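Local coordinates for protein pyocin S5 (Pseudomonas aeruginosa PAO1, PDB 6THK) that probably kills bacteria by forming channels that depolarise the cytoplasmic membrane, as expected of a channel-forming colicin-family bacteriocin, at residues G81-I86 with R91-Q96; D100-V105 with N189-L194; N213-V218 with Q293-K298. The protein carries 1 engineered substitution. All blocks are in the same frame, centred on the assembly; numbering follows the deposited sequence.

Interaction 1 (G81-I86 with R91-Q96); sequences GLLKQI and REATRQ
Leu83 and Ala93 meet at the turn of an antiparallel helical hairpin, where the end of helix 42-87 passes through a short connection into helix 95-121. The close part of the contact is one apolar touch: CD2 of Leu83 reaches CB of Ala93 at 3.8 Å. Both side chains start out toward the other segment, and their CA atoms, 6.7 Å apart, mark the nearest approach of the two backbones. In Leu83, CG stands anti to the carbonyl carbon (chi1 -83°), which carries the isobutyl group off the helix, and chi2 (165°) then places the CD2 branch against the methyl of Ala93. Leu83 is buried and also packs on Arg98 of the second helix, while Ala93 keeps part of its surface exposed. The solvent side is looser. Ile86 and Arg91 are both exposed, and CG2 of Ile86 comes no nearer than 4.5 Å to NH2 of Arg91, approaching the guanidinium obliquely. No hydrogen bond links the two segments, so the fit between them rests on van der Waals contact alone. The polar end of Arg91 is held instead by a salt bridge from NH2 to Glu97 in the first turn of helix 95-121. This turns the arginine toward the start of that helix, while Ile86 packs on Glu97 and Val101 of the same helix. At the end of helix 42-87, OG1 of Thr87 is hydrogen-bonded to the carbonyl O of Leu83. Residues 91 to 94 run extended up to Thr94, the N-cap of helix 95-121, whose OG1 is hydrogen-bonded to the backbone N of Glu97.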
loop_
_atom_site.group_PDB
_atom_site.type_symbol
_atom_site.label_atom_id
_atom_site.label_comp_id
_atom_site.label_asym_id
_atom_site.label_seq_id
_atom_site.Cartn_x
_atom_site.Cartn_y
_atom_site.Cartn_z
ATOM N N GLY A 81 -29.877 34.748 32.538
ATOM C CA GLY A 81 -29.770 34.480 33.968
ATOM C C GLY A 81 -29.568 33.014 34.258
ATOM O O GLY A 81 -28.821 32.668 35.170
ATOM N N LEU A 82 -30.217 32.147 33.460
ATOM C CA LEU A 82 -30.120 30.684 33.545
ATOM C C LEU A 82 -28.778 30.203 32.970
ATOM O O LEU A 82 -28.163 29.285 33.523
ATOM C CB LEU A 82 -31.299 30.055 32.779
ATOM C CG LEU A 82 -31.802 28.679 33.206
ATOM C CD1 LEU A 82 -31.880 28.555 34.709
ATOM C CD2 LEU A 82 -33.159 28.390 32.588
ATOM N N LEU A 83 -28.315 30.839 31.872
ATOM C CA LEU A 83 -27.031 30.522 31.245
ATOM C C LEU A 83 -25.894 30.859 32.207
ATOM O O LEU A 83 -24.980 30.051 32.373
ATOM C CB LEU A 83 -26.863 31.261 29.910
ATOM C CG LEU A 83 -27.522 30.602 28.694
ATOM C CD1 LEU A 83 -27.618 31.566 27.543
ATOM C CD2 LEU A 83 -26.778 29.356 28.256
ATOM N N LYS A 84 -26.017 32.006 32.912
ATOM C CA LYS A 84 -25.070 32.475 33.923
ATOM C C LYS A 84 -25.028 31.529 35.116
ATOM O O LYS A 84 -24.005 31.451 35.793
ATOM C CB LYS A 84 -25.426 33.889 34.393
ATOM N N GLN A 85 -26.130 30.807 35.374
ATOM C CA GLN A 85 -26.174 29.855 36.474
ATOM C C GLN A 85 -25.372 28.602 36.126
ATOM O O GLN A 85 -24.550 28.166 36.935
ATOM C CB GLN A 85 -27.618 29.516 36.863
ATOM C CG GLN A 85 -28.352 30.614 37.659
ATOM C CD GLN A 85 -27.922 30.748 39.103
ATOM O OE1 GLN A 85 -27.829 29.776 39.855
ATOM N NE2 GLN A 85 -27.655 31.968 39.517
ATOM N N ILE A 86 -25.560 28.071 34.899
ATOM C CA ILE A 86 -24.854 26.888 34.392
ATOM C C ILE A 86 -23.330 27.099 34.339
ATOM O O ILE A 86 -22.581 26.254 34.838
ATOM C CB ILE A 86 -25.442 26.445 33.022
ATOM C CG1 ILE A 86 -26.903 25.970 33.185
ATOM C CG2 ILE A 86 -24.569 25.366 32.349
ATOM C CD1 ILE A 86 -27.683 25.838 31.921
ATOM N N ARG A 91 -16.837 31.339 32.800
ATOM C CA ARG A 91 -16.555 31.222 31.373
ATOM C C ARG A 91 -17.815 31.572 30.560
ATOM O O ARG A 91 -18.912 31.648 31.122
ATOM C CB ARG A 91 -16.084 29.785 31.047
ATOM C CG ARG A 91 -17.251 28.822 30.789
ATOM C CD ARG A 91 -17.012 27.346 31.056
ATOM N NE ARG A 91 -18.264 26.669 31.423
ATOM C CZ ARG A 91 -19.232 26.340 30.570
ATOM N NH1 ARG A 91 -19.101 26.613 29.275
ATOM N NH2 ARG A 91 -20.333 25.745 30.998
ATOM N N GLU A 92 -17.650 31.790 29.247
ATOM C CA GLU A 92 -18.754 32.055 28.324
ATOM C C GLU A 92 -19.433 30.728 27.959
ATOM O O GLU A 92 -18.757 29.699 27.870
ATOM C CB GLU A 92 -18.253 32.775 27.066
ATOM C CG GLU A 92 -17.938 34.241 27.310
ATOM C CD GLU A 92 -18.674 35.222 26.420
ATOM O OE1 GLU A 92 -18.788 34.954 25.201
ATOM O OE2 GLU A 92 -19.115 36.276 26.935
ATOM N N ALA A 93 -20.768 30.748 27.799
ATOM C CA ALA A 93 -21.558 29.566 27.455
ATOM C C ALA A 93 -21.319 29.127 26.027
ATOM O O ALA A 93 -21.129 29.962 25.138
ATOM C CB ALA A 93 -23.038 29.846 27.655
ATOM N N THR A 94 -21.342 27.807 25.815
ATOM C CA THR A 94 -21.182 27.213 24.502
ATOM C C THR A 94 -22.466 27.447 23.719
ATOM O O THR A 94 -23.497 27.799 24.302
ATOM C CB THR A 94 -20.845 25.698 24.596
ATOM O OG1 THR A 94 -21.954 24.972 25.116
ATOM C CG2 THR A 94 -19.554 25.407 25.395
ATOM N N ARG A 95 -22.406 27.216 22.417
ATOM C CA ARG A 95 -23.563 27.374 21.566
ATOM C C ARG A 95 -24.592 26.307 21.916
ATOM O O ARG A 95 -25.790 26.535 21.817
ATOM C CB ARG A 95 -23.162 27.274 20.098
ATOM C CG ARG A 95 -24.137 27.946 19.153
ATOM C CD ARG A 95 -23.446 28.503 17.927
ATOM N NE ARG A 95 -22.498 29.557 18.264
ATOM C CZ ARG A 95 -22.823 30.831 18.431
ATOM N NH1 ARG A 95 -24.077 31.212 18.297
ATOM N NH2 ARG A 95 -21.898 31.724 18.736
ATOM N N GLN A 96 -24.125 25.142 22.333
ATOM C CA GLN A 96 -25.027 24.066 22.703
ATOM C C GLN A 96 -25.779 24.426 23.976
ATOM O O GLN A 96 -26.974 24.192 24.089
ATOM C CB GLN A 96 -24.263 22.766 22.893
ATOM C CG GLN A 96 -25.157 21.547 22.994
ATOM C CD GLN A 96 -25.834 21.221 21.679
ATOM O OE1 GLN A 96 -26.694 21.961 21.207
ATOM N NE2 GLN A 96 -25.449 20.104 21.081
#

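Interaction 2 (D100-V105 with N189-L194); sequences DVMSAV and NKQKAL
An antiparallel pair of helices, 95-121 and 157-212, is joined here by Met102 and Gln191, the latter within a predicted coiled coil. SD of Met102 lies 4.0 Å from CG of Gln191, and CE of the same methionine is 4.2 Å from that CG, so the thioether end rests against the aliphatic part of the glutamine and not on its amide. The two side chains cross at about a right angle. Met102 is extended beyond CG and spans the gap as a straight rod. In Gln191, chi1 (-68°) places CG toward the methionine, and a bend at chi2 (-78°) turns the amide aside. The backbones stay well apart, with 9.4 Å between CA of Met102 and CA of Gln191, so side chains alone bridge the pair. Toward solvent a second, slacker approach places NZ of Lys192 at 3.9 Å from OG of Ser103, too far to count as a hydrogen bond. The lysine is bent along its outer half, which brings the ammonium group across to the serine. OG of Ser103 is already engaged within its own helix, bonded to the carbonyl of Val99. Around this point the seam continues: Met102 also packs on Leu184 and Leu188, and Gln191 touches Arg95, Arg98 and Val99. Met102 further reaches Val79 of helix 42-87, while its neighbour Val101 packs on Leu82, Leu83 and Ile86 of that helix, so helix 95-121 is gripped by both of the others. Such side-chain meshing along neighbouring antiparallel helices is characteristic of helical-bundle packing in this elongated, almost wholly helical protein.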
loop_
_atom_site.group_PDB
_atom_site.type_symbol
_atom_site.label_atom_id
_atom_site.label_comp_id
_atom_site.label_asym_id
_atom_site.label_seq_id
_atom_site.Cartn_x
_atom_site.Cartn_y
_atom_site.Cartn_z
ATOM N N ASP A 100 -29.849 24.752 24.307
ATOM C CA ASP A 100 -30.504 23.923 25.323
ATOM C C ASP A 100 -31.393 24.721 26.289
ATOM O O ASP A 100 -32.519 24.298 26.558
ATOM C CB ASP A 100 -29.467 23.067 26.086
ATOM C CG ASP A 100 -28.867 21.886 25.312
ATOM O OD1 ASP A 100 -29.337 21.605 24.187
ATOM O OD2 ASP A 100 -27.938 21.230 25.849
ATOM N N VAL A 101 -30.894 25.867 26.794
ATOM C CA VAL A 101 -31.630 26.749 27.702
ATOM C C VAL A 101 -32.801 27.407 26.950
ATOM O O VAL A 101 -33.938 27.309 27.400
ATOM C CB VAL A 101 -30.694 27.780 28.402
ATOM C CG1 VAL A 101 -31.485 28.855 29.145
ATOM C CG2 VAL A 101 -29.724 27.083 29.352
ATOM N N MET A 102 -32.528 28.025 25.790
ATOM C CA MET A 102 -33.533 28.663 24.940
ATOM C C MET A 102 -34.646 27.697 24.563
ATOM O O MET A 102 -35.800 28.110 24.539
ATOM C CB MET A 102 -32.903 29.227 23.665
ATOM C CG MET A 102 -32.174 30.528 23.855
ATOM S SD MET A 102 -31.400 31.007 22.298
ATOM C CE MET A 102 -30.714 32.564 22.748
ATOM N N SER A 103 -34.317 26.415 24.281
ATOM C CA SER A 103 -35.320 25.408 23.931
ATOM C C SER A 103 -36.215 25.104 25.142
ATOM O O SER A 103 -37.435 25.040 24.984
ATOM C CB SER A 103 -34.659 24.131 23.417
ATOM O OG SER A 103 -33.861 24.366 22.267
ATOM N N ALA A 104 -35.606 24.954 26.347
ATOM C CA ALA A 104 -36.276 24.660 27.615
ATOM C C ALA A 104 -37.286 25.750 27.979
ATOM O O ALA A 104 -38.413 25.438 28.388
ATOM C CB ALA A 104 -35.250 24.526 28.724
ATOM N N VAL A 105 -36.862 27.023 27.825
ATOM C CA VAL A 105 -37.655 28.217 28.088
ATOM C C VAL A 105 -38.824 28.289 27.093
ATOM O O VAL A 105 -39.965 28.508 27.518
ATOM C CB VAL A 105 -36.750 29.477 28.081
ATOM C CG1 VAL A 105 -37.556 30.763 27.957
ATOM C CG2 VAL A 105 -35.868 29.506 29.326
ATOM N N ASN A 189 -33.507 29.563 16.451
ATOM C CA ASN A 189 -33.206 29.059 15.120
ATOM C C ASN A 189 -31.896 29.619 14.592
ATOM O O ASN A 189 -31.132 28.922 13.935
ATOM C CB ASN A 189 -34.352 29.346 14.157
ATOM C CG ASN A 189 -35.450 28.308 14.236
ATOM O OD1 ASN A 189 -35.326 27.315 14.938
ATOM N ND2 ASN A 189 -36.535 28.541 13.517
ATOM N N LYS A 190 -31.653 30.890 14.860
ATOM C CA LYS A 190 -30.421 31.526 14.436
ATOM C C LYS A 190 -29.241 30.870 15.134
ATOM O O LYS A 190 -28.201 30.646 14.533
ATOM C CB LYS A 190 -30.467 33.022 14.732
ATOM C CG LYS A 190 -29.174 33.603 15.264
ATOM C CD LYS A 190 -29.317 35.094 15.504
ATOM C CE LYS A 190 -28.115 35.858 14.983
ATOM N NZ LYS A 190 -27.572 36.785 16.012
ATOM N N GLN A 191 -29.409 30.574 16.415
ATOM C CA GLN A 191 -28.362 29.927 17.189
ATOM C C GLN A 191 -28.078 28.536 16.648
ATOM O O GLN A 191 -26.935 28.106 16.603
ATOM C CB GLN A 191 -28.732 29.864 18.665
ATOM C CG GLN A 191 -28.766 31.221 19.331
ATOM C CD GLN A 191 -27.389 31.743 19.661
ATOM O OE1 GLN A 191 -26.509 30.991 20.055
ATOM N NE2 GLN A 191 -27.201 33.040 19.511
ATOM N N LYS A 192 -29.131 27.828 16.267
ATOM C CA LYS A 192 -28.981 26.498 15.707
ATOM C C LYS A 192 -28.210 26.581 14.403
ATOM O O LYS A 192 -27.353 25.750 14.126
ATOM C CB LYS A 192 -30.346 25.874 15.450
ATOM C CG LYS A 192 -30.871 25.027 16.588
ATOM C CD LYS A 192 -32.383 25.024 16.593
ATOM C CE LYS A 192 -32.923 23.688 17.052
ATOM N NZ LYS A 192 -33.478 23.773 18.427
ATOM N N ALA A 193 -28.518 27.592 13.603
ATOM C CA ALA A 193 -27.850 27.771 12.328
ATOM C C ALA A 193 -26.376 28.053 12.537
ATOM O O ALA A 193 -25.531 27.531 11.825
ATOM C CB ALA A 193 -28.496 28.897 11.544
ATOM N N LEU A 194 -26.067 28.881 13.524
ATOM C CA LEU A 194 -24.689 29.217 13.828
ATOM C C LEU A 194 -23.924 27.991 14.288
ATOM O O LEU A 194 -22.764 27.809 13.955
ATOM C CB LEU A 194 -24.621 30.312 14.883
ATOM C CG LEU A 194 -24.331 31.697 14.318
ATOM C CD1 LEU A 194 -25.390 32.090 13.304
ATOM C CD2 LEU A 194 -24.251 32.724 15.429
#

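Interaction 3 (N213-V218 with Q293-K298); sequences NLQMKV and QARLVK. Engineered in segment 213-218: Gln215 (natural residue Glu).
Arg295 carries this helix-to-helix packing contact: from the long helix 272-338 its side chain reaches the first turns of helix 214-227 and meets Val218 and Gln215. Segment 293-298 and most of segment 213-218 fall in predicted coiled-coil regions. Of the three residues Arg295 buries the greatest area, followed by Val218 and then by Gln215, an engineered residue that is glutamate in the natural sequence. NH2 of Arg295 lies 3.6 Å from CG1 of Val218, and CZ follows at 4.0 Å from the same methyl, so the outer guanidinium rests obliquely on the valine. With chi1 at -170° and chi2 also extended, the Arg295 chain runs straight out before a bend at chi3 swings the guanidinium across the neighbouring helix. Val218 is buried, packed also on Ser291 and Leu292, and its side chain lies about 6 Å from a zinc ion bound by Glu221 and Glu288, one ligand from each helix. The metal thus clamps the same helix pair beside the contact of Arg295 with Val218. Arg295 extends the packing to Gln219, Leu222 and, on helix 237-267, Val248. Gln215 runs past the arginine in the opposite direction, and the acceptor of its amide is engaged elsewhere: OE1 is hydrogen-bonded to the hydroxyl of Ser291 on helix 272-338, which is consistent with the modelled orientation of the amide. The amide and guanidinium planes are only 2° from parallel, yet both facing groups are N-H donors, so this is a contact without a hydrogen bond, with NE2 of Gln215 lying 3.6 Å from NH2 of Arg295.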
loop_
_atom_site.group_PDB
_atom_site.type_symbol
_atom_site.label_atom_id
_atom_site.label_comp_id
_atom_site.label_asym_id
_atom_site.label_seq_id
_atom_site.Cartn_x
_atom_site.Cartn_y
_atom_site.Cartn_z
ATOM N N ASN A 213 -2.494 13.713 5.469
ATOM C CA ASN A 213 -1.874 12.533 6.054
ATOM C C ASN A 213 -2.157 11.244 5.281
ATOM O O ASN A 213 -1.915 10.147 5.772
ATOM C CB ASN A 213 -2.363 12.405 7.497
ATOM C CG ASN A 213 -1.733 11.248 8.231
ATOM O OD1 ASN A 213 -0.644 10.802 7.885
ATOM N ND2 ASN A 213 -2.417 10.754 9.251
ATOM N N LEU A 214 -2.507 11.410 4.026
ATOM C CA LEU A 214 -2.839 10.302 3.153
ATOM C C LEU A 214 -1.848 9.178 2.996
ATOM O O LEU A 214 -2.175 8.058 3.306
ATOM C CB LEU A 214 -3.167 10.821 1.773
ATOM C CG LEU A 214 -3.430 9.762 0.732
ATOM C CD1 LEU A 214 -4.920 9.759 0.502
ATOM C CD2 LEU A 214 -2.699 10.156 -0.529
ATOM N N GLN A 215 -0.662 9.459 2.481
ATOM C CA GLN A 215 0.304 8.397 2.247
ATOM C C GLN A 215 0.606 7.589 3.477
ATOM O O GLN A 215 0.602 6.388 3.440
ATOM C CB GLN A 215 1.608 8.931 1.680
ATOM C CG GLN A 215 1.636 9.163 0.179
ATOM C CD GLN A 215 1.244 7.960 -0.651
ATOM O OE1 GLN A 215 0.307 8.019 -1.439
ATOM N NE2 GLN A 215 1.969 6.879 -0.501
ATOM N N MET A 216 0.845 8.259 4.578
ATOM C CA MET A 216 1.180 7.572 5.796
ATOM C C MET A 216 0.016 6.787 6.299
ATOM O O MET A 216 0.189 5.747 6.873
ATOM C CB MET A 216 1.626 8.570 6.839
ATOM C CG MET A 216 2.328 9.776 6.245
ATOM S SD MET A 216 3.833 9.320 5.396
ATOM C CE MET A 216 3.977 10.635 4.207
ATOM N N LYS A 217 -1.180 7.290 6.093
ATOM C CA LYS A 217 -2.345 6.558 6.554
ATOM C C LYS A 217 -2.542 5.226 5.847
ATOM O O LYS A 217 -2.839 4.226 6.487
ATOM C CB LYS A 217 -3.595 7.425 6.396
ATOM C CG LYS A 217 -4.894 6.711 6.716
ATOM C CD LYS A 217 -5.138 6.645 8.214
ATOM C CE LYS A 217 -6.159 5.578 8.556
ATOM N NZ LYS A 217 -6.681 5.750 9.935
ATOM N N VAL A 218 -2.349 5.205 4.535
ATOM C CA VAL A 218 -2.533 3.974 3.775
ATOM C C VAL A 218 -1.555 2.902 4.235
ATOM O O VAL A 218 -1.917 1.748 4.394
ATOM C CB VAL A 218 -2.369 4.212 2.264
ATOM C CG1 VAL A 218 -2.390 2.894 1.517
ATOM C CG2 VAL A 218 -3.464 5.127 1.752
ATOM N N GLN A 293 -3.584 1.983 -5.792
ATOM C CA GLN A 293 -3.393 1.575 -7.182
ATOM C C GLN A 293 -1.977 1.870 -7.660
ATOM O O GLN A 293 -1.378 1.026 -8.332
ATOM C CB GLN A 293 -4.450 2.207 -8.083
ATOM C CG GLN A 293 -5.713 1.358 -8.187
ATOM C CD GLN A 293 -6.918 2.082 -8.766
ATOM O OE1 GLN A 293 -7.920 1.455 -9.135
ATOM N NE2 GLN A 293 -6.873 3.415 -8.833
ATOM N N ALA A 294 -1.416 3.029 -7.246
ATOM C CA ALA A 294 -0.040 3.454 -7.551
ATOM C C ALA A 294 0.954 2.463 -6.957
ATOM O O ALA A 294 1.943 2.142 -7.614
ATOM C CB ALA A 294 0.227 4.851 -6.995
ATOM N N ARG A 295 0.667 1.971 -5.716
ATOM C CA ARG A 295 1.434 0.976 -4.956
ATOM C C ARG A 295 1.407 -0.370 -5.683
ATOM O O ARG A 295 2.455 -1.001 -5.832
ATOM C CB ARG A 295 0.805 0.819 -3.573
ATOM C CG ARG A 295 1.606 0.011 -2.556
ATOM C CD ARG A 295 0.989 0.154 -1.177
ATOM N NE ARG A 295 0.637 1.547 -0.871
ATOM C CZ ARG A 295 1.264 2.308 0.017
ATOM N NH1 ARG A 295 2.267 1.814 0.736
ATOM N NH2 ARG A 295 0.877 3.563 0.212
ATOM N N LEU A 296 0.204 -0.786 -6.152
ATOM C CA LEU A 296 -0.017 -2.030 -6.890
ATOM C C LEU A 296 0.806 -2.098 -8.175
ATOM O O LEU A 296 1.390 -3.143 -8.454
ATOM C CB LEU A 296 -1.518 -2.239 -7.165
ATOM C CG LEU A 296 -1.968 -3.589 -7.747
ATOM C CD1 LEU A 296 -1.449 -4.765 -6.941
ATOM C CD2 LEU A 296 -3.473 -3.653 -7.842
ATOM N N VAL A 297 0.897 -0.978 -8.923
ATOM C CA VAL A 297 1.685 -0.868 -10.161
ATOM C C VAL A 297 3.169 -1.177 -9.866
ATOM O O VAL A 297 3.785 -1.975 -10.591
ATOM C CB VAL A 297 1.487 0.512 -10.855
ATOM C CG1 VAL A 297 2.564 0.779 -11.904
ATOM C CG2 VAL A 297 0.099 0.623 -11.477
ATOM N N LYS A 298 3.721 -0.550 -8.795
ATOM C CA LYS A 298 5.108 -0.754 -8.367
ATOM C C LYS A 298 5.319 -2.220 -7.972
ATOM O O LYS A 298 6.342 -2.789 -8.324
ATOM C CB LYS A 298 5.499 0.168 -7.184
ATOM C CG LYS A 298 5.083 1.637 -7.283
ATOM C CD LYS A 298 6.034 2.539 -8.089
ATOM C CE LYS A 298 5.369 3.155 -9.318
ATOM N NZ LYS A 298 4.141 3.951 -8.991
#

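From the N terminus the three contacts follow in series, none nesting in or crossing another. Interaction 1 closes the short connection, residues 88-94, between helices 42-87 and 95-121. Interaction 2 closes the far longer, mostly helical excursion from helix 95-121 to helix 157-212. The two touch, with centres 12 Å apart, and share helix 95-121, so three helices are tied together around the start of helix 95-121. The chain then runs along helix 157-212 into helix 214-227, where interaction 3 closes a 74-residue excursion by joining it to helix 272-338. Interaction 3 lies near the middle of the chain, its centre about 45 Å from that of interaction 2.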